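Local structure of putative phenazine biosynthesis PhzC/PhzF protein (Clostridium difficile, 4DUN) at residues V9-T14 against A75-A80; K15-N20 against V252-G257; K66-L71 against F97-K102; S143-I148 against D172-I177; Y160-A165 against V188-C193. The protein probably acts as an isomerase of the PhzF family, with the two-lobed fold of the diaminopimelate epimerases. One frame throughout, in Å; residues are numbered along the deposited sequence. Where two conformers were deposited one is given.

From the N terminus, strand 4-11 and its following bend meet helix 73-87 in contact 1, closing a loop of about sixty residues. Contact 2 begins next, at 15-20, but closes only with 252-257 near the C terminus; it crosses contact 1 and encloses the other three. The two touch at Asp10 and Val252. Contact 3 (66-71 with 97-102) crosses contact 1 and ties the approach to helix 73-87 to a hairpin beyond it. Contacts 4 and 5, in the second lobe, come after contacts 1 and 3 in the chain and cross each other; they join at neighbouring strands 176-181 and 187-193. Each of these last three closes a short loop of 22 to 25 residues.

Contact 1. Residues V9-T14 against A75-A80; sequences VDSFAT and ATLAAA
Val9, Ser11 and Phe12, on strand 4-11 and the bend that follows it, meet Leu77 and Ala78 of helix 73-87 in a buried strand-on-helix contact of the N-terminal lobe. This is the packing of the diaminopimelate epimerase fold, to which PhzF proteins belong: in each lobe a curved sheet wraps round a central helix. The axes of strand 9-11 and helix 75-80 come within 7.7 Å, at 127° between their directions, and alanine suits the helix surface at this crossing because its single methyl lets the strand come close. Ala78 CB is met by Val9 CG1 at 3.8 Å, a branch placed anti to the backbone N (chi1 174°). The same methyl of Ala78 also reaches toward strand 20-27, touching Ala22 and Val24.

Ser11, modelled in two conformers, brings OG in one of them to 3.3 Å from Ala78 CB. A hydroxyl in so buried a place needs a polar partner, and it has one in His74 O, at the start of the same helix; serine is small enough to lie against Ala78 and polar enough to use that carbonyl. Phe12, with a positive phi of 58°, turns the chain away from the strand direction and carries its ring over to Leu77. Ile247 and Val202 also touch the Phe12 side chain, and a bound sulfate, probably from the crystallisation liquor, lies about 5 Å from it. Leu77 divides its branches: CD2 lies 4.0 Å from Ser11 CB, while CD1 sits over one face of the Phe12 ring, 3.9 Å from its centroid in a CH-pi contact.

Contact 2. Residues K15-N20 against V252-G257; sequences KLFKGN and VLFMQG
Leu16 reaches with CD1 across the backbone of strand 244-259, coming to 3.6 Å from Phe254 CA and 3.9 Å from Val252 CG1. Leu16 CG is anti to the backbone N (chi1 -158°), which swings the branched end out of the loop toward the strand. There CD1 meets Phe254 near the plane of its ring, at the edge, and packs on its CB at 3.7 Å.

The loop 15-20 links strands 4-11 and 20-27 and holds a type II turn from Lys15 to Lys18, closed by a weak bond from Lys18 N to Lys15 O. Phe17 takes the third place in that turn, with a positive phi (77°). Its ring is covered on one face by CG of the preceding Leu16, and its CE1 comes to 3.8 Å from Phe254 CE1, the two side chains slanting past each other. Val252 points at the loop: CG2 rests on the Lys15 backbone, 3.9 Å from its C.

Phe254 and Met255 form a classic beta bulge opposite Ile8. From Met255 to Gly257 the strand pairs antiparallel with the second subunit, whose Lys38 packs on Phe17.

Leu16, Phe17, Val252 and Phe254 suit the place by presenting apolar surface where Ile261 of the second subunit also packs on Leu16. Between 15-20 and 252-257 the grip is van der Waals contact, so it depends on burying that surface beside the dimer interface.

Contact 3. Residues K66-L71 against F97-K102; sequences KAEIDL and FTQSGK
Glu68 and Gln99 meet through their polar ends, and each gets there by a different chain shape. Glu68 is extended, with CG anti to the backbone N (chi1 -172°), so its carboxylate stands well out from the strand. Gln99 instead folds at chi2 (-81°), which turns its amide back toward the other segment. The side chains cross at about a right angle, and Gln99 NE2 donates to Glu68 OE2 over 3.2 Å in a nearly straight bond (174°). The oxygen lies in the amide plane, but is approached from above the carboxylate plane. Arg61 forms a salt bridge to the same OE2 and is its stronger partner. A water donates to Glu68 OE1 at 2.6 Å and weakly accepts from Gln99 NE2.

Asp70 slants across Gln99, its OD1 3.5 Å from Gln99 CB; that oxygen is hydrogen-bonded to a buffer molecule probably carried over from crystallisation. Ser100 OG donates to Asp70 O over 2.6 Å, coming from above the carbonyl plane, and Ser100 CB touches Leu71 CD1 at 3.7 Å. Serine fits because its short side chain can reach the carbonyl from a tight turn.

That turn, type I from Thr98 to Gly101, is braced from within. Thr98 OG1 accepts from Ser100 N at 3.0 Å, an ST turn, and donates to Gly101 O at 2.8 Å; a CB on residue 101 would jam against Ser100 O, so glycine suits the place. Ile69 passes close to Glu47, the predicted active-site residue. The turn joins strands 93-98 and 101-108, while strand 57-63 pairs with both 68-69 and 93-98, and helix 73-87 starts just beyond Leu71.

Contact 4. Residues S143-I148 against D172-I177; sequences SSRDLI and DWLGII
Trp173 and Leu147 carry much of the packing. Trp173 NE1 donates to Ser143 OG over 2.9 Å, with the oxygen in the ring plane and the bond almost straight (170°). One indole face is covered by CB of the preceding Asp172, whose O shares a water with Ser144 O. Over the opposite face Leu147 lays CB 3.8 Å from the centroid of the five-membered ring, and with CG anti to its backbone N (chi1 180°) it also sets CD1 over the indole.

Leu174 N donates to Arg145 O at 3.0 Å, and Leu174 CD2 lies 3.7 Å from Arg145 NE, over a guanidinium face. The arginine makes a side-on salt bridge to Asp146 OD2: NH1 uses the syn lone pair at 2.8 Å, while NE comes from above the carboxylate plane. Gly175, with no side chain, leaves room for that carboxylate; its N bonds weakly to Asp146 OD1, whose stronger partner is Tyr191 OH, and its O accepts from Leu147 N. Ile176 sets CD1 beside Leu147 CB at 3.9 Å. Ile177 N donates to Leu147 O over 2.7 Å, while its CD1 packs on Asp146 CB at 3.6 Å and on Ile148.

Leu147, Ile148, Ile176 and Ile177 are apolar in buried strand positions, and beta-branched isoleucine favours extended backbone. Their parallel ladder, between strands 147-150 and 176-181, belongs to the second lobe of the diaminopimelate epimerase fold.

Contact 5. Residues Y160-A165 against V188-C193; sequences YKPNYA and VSRYFC
Arg190 and Tyr160 supply the polar link across this contact: NH1 donates to Tyr160 O over 2.8 Å, with an angle of 151° at the hydrogen. The same nitrogen bonds Val157 O, so the arginine collects carbonyls where helix 154-159 ends, a place where a positive group is probably favoured. A bend at chi3 (71°) curls the guanidinium back toward that helix end, and a salt bridge from NE to Glu199 gives it a second anchor. At the far end of the tyrosine, Tyr160 OH is hydrogen-bonded to Ile134 O.

The rest is aromatic and apolar packing round Phe192, whose CB already points to segment 160-165. Tyr160 CD1 lies 3.6 Å from Phe192 CE2, the two rings inclined at 37°. Pro162 comes over one face of the phenylalanine, with CB 4.2 Å from the ring centroid in a CH-pi contact and CG 3.6 Å from Phe192 CE1; a rigid proline offers a compact surface for this. At the ring's edge, Tyr164 OH lies 3.7 Å from Phe192 CD1. Within its own segment Phe192 turns the rim of its ring, at CZ, onto a face of the Arg190 guanidinium.

The connection between helices 154-159 and 164-167 lies over strand 187-193, which is itself flanked by strands 176-181, 198-200 and 222-227.

Contact 1. Residues V9-T14 against A75-A80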
# COMPACT_ATOMS: atom_id res chain seq x y z
N VAL A 9 6.63 -9.08 7.37
CA VAL A 9 7.50 -8.94 8.54
C VAL A 9 7.78 -7.47 8.81
O VAL A 9 8.10 -6.73 7.87
CB VAL A 9 8.84 -9.71 8.27
CG1 VAL A 9 9.88 -9.50 9.39
CG2 VAL A 9 8.59 -11.20 8.03
N ASP A 10 7.76 -7.09 10.10
CA ASP A 10 8.14 -5.74 10.55
C ASP A 10 9.60 -5.75 11.00
O ASP A 10 9.92 -6.45 11.96
CB ASP A 10 7.21 -5.27 11.70
CG ASP A 10 5.75 -5.15 11.28
OD1 ASP A 10 5.49 -5.10 10.04
OD2 ASP A 10 4.87 -5.15 12.16
N SER A 11 10.47 -4.99 10.32
CA SER A 11 11.90 -4.93 10.63
C SER A 11 12.20 -3.82 11.61
O SER A 11 11.56 -2.77 11.54
CB SER A 11 12.73 -4.72 9.37
OG SER A 11 12.52 -5.83 8.50
N PHE A 12 13.18 -4.03 12.52
CA PHE A 12 13.56 -3.08 13.59
C PHE A 12 12.31 -2.80 14.48
O PHE A 12 12.05 -1.66 14.88
CB PHE A 12 14.13 -1.75 13.02
CG PHE A 12 15.42 -1.92 12.25
CD1 PHE A 12 15.42 -1.92 10.86
CD2 PHE A 12 16.64 -2.05 12.92
CE1 PHE A 12 16.62 -2.08 10.14
CE2 PHE A 12 17.84 -2.17 12.21
CZ PHE A 12 17.82 -2.20 10.82
N ALA A 13 11.51 -3.85 14.73
CA ALA A 13 10.28 -3.74 15.51
C ALA A 13 10.33 -4.66 16.69
O ALA A 13 10.65 -5.84 16.52
CB ALA A 13 9.07 -4.05 14.65
N THR A 14 10.04 -4.09 17.87
CA THR A 14 9.99 -4.73 19.20
C THR A 14 8.57 -5.29 19.43
O THR A 14 8.38 -6.08 20.35
CB THR A 14 10.40 -3.72 20.33
OG1 THR A 14 9.39 -2.72 20.50
CG2 THR A 14 11.75 -3.01 20.08
N ALA A 75 14.67 -4.34 4.43
CA ALA A 75 13.96 -5.54 3.91
C ALA A 75 14.88 -6.75 3.94
O ALA A 75 14.39 -7.88 4.04
CB ALA A 75 13.42 -5.31 2.50
N THR A 76 16.23 -6.53 3.90
CA THR A 76 17.21 -7.61 3.99
C THR A 76 17.11 -8.25 5.40
O THR A 76 17.18 -9.47 5.51
CB THR A 76 18.62 -7.14 3.64
OG1 THR A 76 18.59 -6.64 2.30
CG2 THR A 76 19.66 -8.27 3.73
N LEU A 77 16.95 -7.42 6.45
CA LEU A 77 16.78 -7.91 7.83
C LEU A 77 15.52 -8.81 7.87
O LEU A 77 15.58 -9.93 8.40
CB LEU A 77 16.67 -6.72 8.80
CG LEU A 77 16.73 -7.04 10.31
CD1 LEU A 77 17.25 -5.84 11.10
CD2 LEU A 77 15.34 -7.39 10.85
N ALA A 78 14.39 -8.33 7.27
CA ALA A 78 13.15 -9.13 7.22
C ALA A 78 13.39 -10.49 6.52
O ALA A 78 12.90 -11.51 7.01
CB ALA A 78 12.05 -8.35 6.50
N ALA A 79 14.10 -10.49 5.38
CA ALA A 79 14.41 -11.73 4.65
C ALA A 79 15.25 -12.70 5.53
O ALA A 79 14.97 -13.89 5.55
CB ALA A 79 15.15 -11.42 3.35
N ALA A 80 16.25 -12.19 6.27
CA ALA A 80 17.09 -13.01 7.15
C ALA A 80 16.23 -13.60 8.26
O ALA A 80 16.39 -14.77 8.59
CB ALA A 80 18.23 -12.18 7.74

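Contact 2. Residues K15-N20 against V252-G257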
# COMPACT_ATOMS: atom_id res chain seq x y z
N LYS A 15 7.58 -4.85 18.58
CA LYS A 15 6.15 -5.19 18.61
C LYS A 15 5.52 -5.09 17.21
O LYS A 15 5.98 -4.31 16.38
CB LYS A 15 5.37 -4.23 19.54
CG LYS A 15 5.79 -4.21 21.02
CD LYS A 15 5.37 -5.46 21.79
CE LYS A 15 6.00 -5.56 23.17
NZ LYS A 15 5.39 -4.60 24.12
N LEU A 16 4.43 -5.82 16.97
CA LEU A 16 3.67 -5.77 15.73
C LEU A 16 3.20 -4.33 15.46
O LEU A 16 2.90 -3.60 16.43
CB LEU A 16 2.47 -6.71 15.90
CG LEU A 16 1.80 -7.26 14.67
CD1 LEU A 16 2.81 -7.94 13.73
CD2 LEU A 16 0.73 -8.26 15.06
N PHE A 17 3.16 -3.92 14.17
CA PHE A 17 2.74 -2.62 13.60
C PHE A 17 3.78 -1.49 13.78
O PHE A 17 3.49 -0.32 13.49
CB PHE A 17 1.39 -2.16 14.17
CG PHE A 17 0.33 -3.24 14.14
CD1 PHE A 17 0.00 -3.88 12.95
CD2 PHE A 17 -0.33 -3.62 15.30
CE1 PHE A 17 -0.98 -4.88 12.92
CE2 PHE A 17 -1.32 -4.61 15.27
CZ PHE A 17 -1.64 -5.24 14.08
N LYS A 18 4.97 -1.85 14.25
CA LYS A 18 6.08 -0.92 14.41
C LYS A 18 7.13 -1.25 13.36
O LYS A 18 6.94 -2.16 12.53
CB LYS A 18 6.65 -1.00 15.85
CG LYS A 18 5.63 -0.58 16.92
CD LYS A 18 6.30 -0.30 18.26
CE LYS A 18 5.31 0.11 19.32
NZ LYS A 18 4.88 1.52 19.15
N GLY A 19 8.20 -0.49 13.34
CA GLY A 19 9.29 -0.74 12.41
C GLY A 19 8.95 -0.50 10.95
O GLY A 19 7.97 0.19 10.64
N ASN A 20 9.76 -1.09 10.06
CA ASN A 20 9.62 -0.92 8.60
C ASN A 20 9.05 -2.22 7.97
O ASN A 20 9.73 -3.25 7.99
CB ASN A 20 10.99 -0.54 8.00
CG ASN A 20 10.86 0.28 6.76
OD1 ASN A 20 9.89 0.15 6.03
ND2 ASN A 20 11.83 1.16 6.49
N VAL A 252 9.42 -8.85 13.66
CA VAL A 252 8.16 -9.46 14.11
C VAL A 252 7.38 -9.97 12.89
O VAL A 252 7.27 -9.26 11.89
CB VAL A 252 7.26 -8.47 14.92
CG1 VAL A 252 6.02 -9.18 15.48
CG2 VAL A 252 8.02 -7.79 16.05
N LEU A 253 6.78 -11.17 12.99
CA LEU A 253 5.94 -11.73 11.91
C LEU A 253 4.52 -11.22 12.05
O LEU A 253 3.91 -11.38 13.10
CB LEU A 253 5.96 -13.28 11.96
CG LEU A 253 5.10 -14.00 10.91
CD1 LEU A 253 5.64 -13.77 9.51
CD2 LEU A 253 4.98 -15.48 11.22
N PHE A 254 3.98 -10.64 10.97
CA PHE A 254 2.58 -10.20 10.95
C PHE A 254 1.68 -11.26 10.32
O PHE A 254 0.60 -11.55 10.84
CB PHE A 254 2.43 -8.86 10.18
CG PHE A 254 0.98 -8.51 9.85
CD1 PHE A 254 0.06 -8.25 10.86
CD2 PHE A 254 0.57 -8.41 8.52
CE1 PHE A 254 -1.27 -7.90 10.55
CE2 PHE A 254 -0.76 -8.06 8.21
CZ PHE A 254 -1.66 -7.82 9.22
N MET A 255 2.10 -11.83 9.19
CA MET A 255 1.24 -12.72 8.43
C MET A 255 2.10 -13.75 7.70
O MET A 255 3.17 -13.40 7.19
CB MET A 255 0.43 -11.85 7.42
CG MET A 255 -0.77 -12.54 6.75
SD MET A 255 -0.32 -13.71 5.42
CE MET A 255 0.70 -12.64 4.36
N GLN A 256 1.66 -15.00 7.69
CA GLN A 256 2.32 -16.10 6.98
C GLN A 256 1.29 -16.75 6.05
O GLN A 256 0.21 -17.10 6.50
CB GLN A 256 2.93 -17.11 7.96
CG GLN A 256 3.39 -18.43 7.34
CD GLN A 256 3.98 -19.40 8.34
OE1 GLN A 256 3.76 -19.31 9.56
NE2 GLN A 256 4.75 -20.34 7.84
N GLY A 257 1.63 -16.89 4.78
CA GLY A 257 0.72 -17.48 3.81
C GLY A 257 1.38 -18.01 2.56
O GLY A 257 2.59 -18.26 2.54

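Contact 3. Residues K66-L71 against F97-K102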
# COMPACT_ATOMS: atom_id res chain seq x y z
N LYS A 66 6.64 -0.17 -7.63
CA LYS A 66 6.91 0.45 -8.93
C LYS A 66 8.17 -0.04 -9.67
O LYS A 66 8.18 0.03 -10.90
CB LYS A 66 7.06 1.98 -8.74
CG LYS A 66 5.76 2.69 -8.38
CD LYS A 66 5.89 4.19 -8.64
CE LYS A 66 4.63 4.96 -8.34
NZ LYS A 66 4.48 5.24 -6.88
N ALA A 67 9.25 -0.44 -8.95
CA ALA A 67 10.50 -0.81 -9.62
C ALA A 67 11.37 -1.73 -8.80
O ALA A 67 11.25 -1.77 -7.56
CB ALA A 67 11.30 0.45 -9.95
N GLU A 68 12.31 -2.39 -9.47
CA GLU A 68 13.33 -3.16 -8.78
C GLU A 68 14.38 -2.19 -8.23
O GLU A 68 14.67 -1.19 -8.88
CB GLU A 68 13.97 -4.17 -9.72
CG GLU A 68 14.90 -5.11 -8.97
CD GLU A 68 15.62 -6.17 -9.79
OE1 GLU A 68 15.38 -6.25 -11.02
OE2 GLU A 68 16.37 -6.96 -9.18
N ILE A 69 14.89 -2.44 -7.02
CA ILE A 69 15.90 -1.55 -6.41
C ILE A 69 17.16 -2.37 -6.18
O ILE A 69 17.10 -3.61 -6.19
CB ILE A 69 15.37 -0.83 -5.15
CG1 ILE A 69 14.91 -1.84 -4.06
CG2 ILE A 69 14.27 0.18 -5.54
CD1 ILE A 69 14.57 -1.22 -2.72
N ASP A 70 18.30 -1.68 -5.97
CA ASP A 70 19.58 -2.38 -5.86
C ASP A 70 20.11 -2.59 -4.44
O ASP A 70 21.12 -3.27 -4.25
CB ASP A 70 20.64 -1.64 -6.69
CG ASP A 70 20.33 -1.64 -8.17
OD1 ASP A 70 19.66 -2.59 -8.65
OD2 ASP A 70 20.72 -0.67 -8.85
N LEU A 71 19.46 -1.98 -3.45
CA LEU A 71 19.87 -2.14 -2.06
C LEU A 71 18.70 -1.84 -1.15
O LEU A 71 17.95 -0.90 -1.42
CB LEU A 71 21.05 -1.22 -1.72
CG LEU A 71 21.94 -1.61 -0.52
CD1 LEU A 71 22.68 -2.94 -0.77
CD2 LEU A 71 22.97 -0.54 -0.26
N PHE A 97 23.11 -13.05 -2.17
CA PHE A 97 23.72 -12.52 -3.38
C PHE A 97 22.71 -11.60 -4.04
O PHE A 97 21.59 -12.01 -4.34
CB PHE A 97 24.22 -13.63 -4.29
CG PHE A 97 25.44 -14.30 -3.69
CD1 PHE A 97 25.31 -15.46 -2.94
CD2 PHE A 97 26.70 -13.71 -3.79
CE1 PHE A 97 26.43 -16.04 -2.32
CE2 PHE A 97 27.82 -14.30 -3.20
CZ PHE A 97 27.67 -15.47 -2.47
N THR A 98 23.09 -10.31 -4.19
CA THR A 98 22.20 -9.26 -4.68
C THR A 98 22.82 -8.44 -5.83
O THR A 98 23.99 -8.62 -6.16
CB THR A 98 21.88 -8.27 -3.53
OG1 THR A 98 22.98 -7.36 -3.35
CG2 THR A 98 21.51 -8.99 -2.20
N GLN A 99 22.05 -7.46 -6.33
CA GLN A 99 22.48 -6.50 -7.37
C GLN A 99 23.72 -5.72 -6.92
O GLN A 99 24.48 -5.26 -7.76
CB GLN A 99 21.36 -5.49 -7.67
CG GLN A 99 20.14 -6.08 -8.36
CD GLN A 99 20.32 -6.24 -9.85
OE1 GLN A 99 21.41 -6.07 -10.40
NE2 GLN A 99 19.23 -6.56 -10.52
N SER A 100 23.86 -5.53 -5.59
CA SER A 100 24.97 -4.76 -4.99
C SER A 100 26.03 -5.65 -4.32
O SER A 100 26.81 -5.17 -3.50
CB SER A 100 24.42 -3.75 -3.98
OG SER A 100 23.68 -2.79 -4.69
N GLY A 101 26.08 -6.91 -4.70
CA GLY A 101 27.08 -7.83 -4.16
C GLY A 101 26.57 -8.67 -3.02
O GLY A 101 25.36 -8.76 -2.78
N LYS A 102 27.50 -9.32 -2.33
CA LYS A 102 27.15 -10.21 -1.23
C LYS A 102 26.79 -9.43 0.04
O LYS A 102 27.54 -8.54 0.43
CB LYS A 102 28.30 -11.19 -0.96
CG LYS A 102 27.98 -12.23 0.13
CD LYS A 102 29.02 -13.36 0.20
CE LYS A 102 30.27 -13.03 0.95
NZ LYS A 102 31.01 -14.28 1.30
O HOH W 1 17.38 -6.76 -12.67

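Contact 4. Residues S143-I148 against D172-I177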
# COMPACT_ATOMS: atom_id res chain seq x y z
N SER A 143 27.05 16.77 6.17
CA SER A 143 26.79 16.30 4.82
C SER A 143 27.44 14.98 4.52
O SER A 143 28.58 14.74 4.90
CB SER A 143 27.27 17.35 3.82
OG SER A 143 27.06 16.99 2.46
N SER A 144 26.70 14.11 3.81
CA SER A 144 27.13 12.80 3.30
C SER A 144 26.21 12.47 2.12
O SER A 144 25.86 13.39 1.38
CB SER A 144 27.09 11.74 4.41
OG SER A 144 27.56 10.47 3.96
N ARG A 145 25.80 11.20 1.94
CA ARG A 145 24.84 10.81 0.88
C ARG A 145 23.53 11.61 1.15
O ARG A 145 22.92 12.16 0.24
CB ARG A 145 24.58 9.30 0.93
CG ARG A 145 23.54 8.82 -0.08
CD ARG A 145 22.99 7.46 0.27
NE ARG A 145 22.18 7.48 1.49
CZ ARG A 145 21.71 6.40 2.10
NH1 ARG A 145 21.01 6.51 3.22
NH2 ARG A 145 21.93 5.20 1.58
N ASP A 146 23.20 11.73 2.44
CA ASP A 146 22.05 12.46 2.97
C ASP A 146 22.47 13.75 3.66
O ASP A 146 23.64 13.90 4.07
CB ASP A 146 21.30 11.57 3.99
CG ASP A 146 20.92 10.20 3.47
OD1 ASP A 146 20.20 10.13 2.45
OD2 ASP A 146 21.38 9.20 4.06
N LEU A 147 21.52 14.68 3.81
CA LEU A 147 21.73 15.92 4.55
C LEU A 147 21.36 15.66 6.00
O LEU A 147 20.31 15.06 6.27
CB LEU A 147 20.89 17.07 3.97
CG LEU A 147 21.01 18.43 4.66
CD1 LEU A 147 22.42 19.02 4.48
CD2 LEU A 147 19.98 19.42 4.08
N ILE A 148 22.24 16.04 6.93
CA ILE A 148 22.01 15.78 8.34
C ILE A 148 21.81 17.10 9.07
O ILE A 148 22.71 17.94 9.07
CB ILE A 148 23.16 14.94 8.95
CG1 ILE A 148 23.33 13.61 8.17
CG2 ILE A 148 22.92 14.68 10.46
CD1 ILE A 148 24.67 13.00 8.25
N ASP A 172 21.18 18.13 -3.85
CA ASP A 172 22.53 17.66 -3.53
C ASP A 172 22.54 16.39 -2.65
O ASP A 172 23.58 15.75 -2.55
CB ASP A 172 23.33 18.77 -2.81
CG ASP A 172 24.37 19.48 -3.65
OD1 ASP A 172 24.34 19.33 -4.90
OD2 ASP A 172 25.19 20.22 -3.07
N TRP A 173 21.39 16.03 -2.04
CA TRP A 173 21.30 14.89 -1.12
C TRP A 173 20.15 13.93 -1.47
O TRP A 173 19.17 14.34 -2.08
CB TRP A 173 21.15 15.40 0.33
CG TRP A 173 22.32 16.25 0.75
CD1 TRP A 173 23.55 15.80 1.15
CD2 TRP A 173 22.43 17.68 0.63
NE1 TRP A 173 24.39 16.87 1.36
CE2 TRP A 173 23.74 18.03 1.03
CE3 TRP A 173 21.53 18.70 0.28
CZ2 TRP A 173 24.18 19.36 1.05
CZ3 TRP A 173 21.96 20.02 0.31
CH2 TRP A 173 23.27 20.34 0.70
N LEU A 174 20.29 12.63 -1.09
CA LEU A 174 19.27 11.61 -1.35
C LEU A 174 18.08 11.79 -0.40
O LEU A 174 16.94 11.90 -0.84
CB LEU A 174 19.85 10.18 -1.24
CG LEU A 174 18.83 9.01 -1.36
CD1 LEU A 174 18.23 8.92 -2.76
CD2 LEU A 174 19.47 7.67 -1.02
N GLY A 175 18.38 11.79 0.88
CA GLY A 175 17.39 11.95 1.94
C GLY A 175 17.76 13.07 2.88
O GLY A 175 18.89 13.57 2.87
N ILE A 176 16.80 13.47 3.70
CA ILE A 176 16.97 14.53 4.69
C ILE A 176 16.80 13.90 6.06
O ILE A 176 15.73 13.37 6.37
CB ILE A 176 15.98 15.73 4.48
CG1 ILE A 176 15.95 16.24 3.00
CG2 ILE A 176 16.22 16.85 5.50
CD1 ILE A 176 17.30 16.76 2.39
N ILE A 177 17.85 14.00 6.88
CA ILE A 177 17.87 13.45 8.23
C ILE A 177 17.80 14.58 9.25
O ILE A 177 18.54 15.56 9.14
CB ILE A 177 19.17 12.60 8.45
CG1 ILE A 177 19.29 11.40 7.47
CG2 ILE A 177 19.32 12.14 9.93
CD1 ILE A 177 20.70 10.82 7.43
O HOH W 2 25.44 14.15 -1.26

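Contact 5. Residues Y160-A165 against V188-C193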
# COMPACT_ATOMS: atom_id res chain seq x y z
N TYR A 160 8.90 18.33 14.08
CA TYR A 160 9.14 18.60 12.68
C TYR A 160 8.06 18.00 11.78
O TYR A 160 7.65 16.86 11.96
CB TYR A 160 10.52 18.06 12.29
CG TYR A 160 11.00 18.48 10.92
CD1 TYR A 160 10.78 17.68 9.81
CD2 TYR A 160 11.75 19.64 10.76
CE1 TYR A 160 11.23 18.06 8.54
CE2 TYR A 160 12.25 20.01 9.51
CZ TYR A 160 11.98 19.21 8.40
OH TYR A 160 12.48 19.56 7.17
N LYS A 161 7.59 18.81 10.81
CA LYS A 161 6.58 18.42 9.84
C LYS A 161 7.17 18.71 8.48
O LYS A 161 7.44 19.88 8.16
CB LYS A 161 5.23 19.14 10.07
CG LYS A 161 4.64 18.98 11.47
CD LYS A 161 4.12 17.57 11.75
CE LYS A 161 3.67 17.40 13.19
NZ LYS A 161 4.82 17.16 14.11
N PRO A 162 7.47 17.65 7.71
CA PRO A 162 8.14 17.87 6.42
C PRO A 162 7.26 18.54 5.37
O PRO A 162 6.05 18.29 5.29
CB PRO A 162 8.54 16.46 5.98
CG PRO A 162 7.53 15.56 6.65
CD PRO A 162 7.25 16.21 7.97
N ASN A 163 7.90 19.41 4.58
CA ASN A 163 7.32 20.07 3.41
C ASN A 163 8.06 19.45 2.24
O ASN A 163 9.17 19.88 1.93
CB ASN A 163 7.49 21.59 3.50
CG ASN A 163 6.85 22.36 2.36
OD1 ASN A 163 6.90 21.97 1.19
ND2 ASN A 163 6.31 23.52 2.67
N TYR A 164 7.51 18.36 1.66
CA TYR A 164 8.25 17.61 0.64
C TYR A 164 8.56 18.41 -0.62
O TYR A 164 9.62 18.17 -1.21
CB TYR A 164 7.58 16.29 0.27
CG TYR A 164 7.55 15.32 1.44
CD1 TYR A 164 8.73 14.79 1.95
CD2 TYR A 164 6.36 15.01 2.07
CE1 TYR A 164 8.72 13.91 3.04
CE2 TYR A 164 6.33 14.13 3.16
CZ TYR A 164 7.51 13.58 3.63
OH TYR A 164 7.48 12.74 4.72
N ALA A 165 7.70 19.37 -1.00
CA ALA A 165 7.91 20.23 -2.17
C ALA A 165 9.20 21.04 -2.00
O ALA A 165 10.00 21.11 -2.93
CB ALA A 165 6.72 21.16 -2.38
N VAL A 188 18.32 10.09 18.52
CA VAL A 188 17.11 9.86 17.75
C VAL A 188 17.26 10.47 16.39
O VAL A 188 18.08 11.39 16.22
CB VAL A 188 15.82 10.41 18.46
CG1 VAL A 188 15.55 9.70 19.78
CG2 VAL A 188 15.88 11.94 18.66
N SER A 189 16.45 10.02 15.45
CA SER A 189 16.43 10.61 14.10
C SER A 189 15.11 10.31 13.41
O SER A 189 14.32 9.50 13.88
CB SER A 189 17.59 10.12 13.23
OG SER A 189 17.42 8.76 12.84
N ARG A 190 14.84 11.06 12.35
CA ARG A 190 13.75 10.86 11.41
C ARG A 190 14.37 11.06 10.03
O ARG A 190 15.26 11.89 9.87
CB ARG A 190 12.56 11.79 11.67
CG ARG A 190 11.78 11.41 12.93
CD ARG A 190 10.78 12.47 13.29
NE ARG A 190 9.67 12.50 12.34
CZ ARG A 190 8.81 13.50 12.21
NH1 ARG A 190 8.93 14.59 12.98
NH2 ARG A 190 7.83 13.43 11.33
N TYR A 191 13.94 10.24 9.07
CA TYR A 191 14.50 10.25 7.73
C TYR A 191 13.39 10.52 6.72
O TYR A 191 12.40 9.79 6.68
CB TYR A 191 15.20 8.90 7.45
CG TYR A 191 15.96 8.84 6.15
CD1 TYR A 191 15.31 8.57 4.95
CD2 TYR A 191 17.35 8.89 6.13
CE1 TYR A 191 16.01 8.47 3.74
CE2 TYR A 191 18.07 8.80 4.93
CZ TYR A 191 17.39 8.59 3.74
OH TYR A 191 18.09 8.49 2.56
N PHE A 192 13.56 11.55 5.89
CA PHE A 192 12.56 11.96 4.90
C PHE A 192 13.05 11.70 3.47
O PHE A 192 14.19 12.05 3.12
CB PHE A 192 12.18 13.45 5.09
CG PHE A 192 11.69 13.71 6.50
CD1 PHE A 192 10.41 13.33 6.90
CD2 PHE A 192 12.52 14.30 7.45
CE1 PHE A 192 9.98 13.52 8.22
CE2 PHE A 192 12.09 14.49 8.77
CZ PHE A 192 10.82 14.10 9.14
N CYS A 193 12.15 11.10 2.66
CA CYS A 193 12.37 10.75 1.25
C CYS A 193 11.54 11.70 0.39
O CYS A 193 10.35 11.43 0.14
CB CYS A 193 12.00 9.29 1.00
SG CYS A 193 12.69 8.14 2.22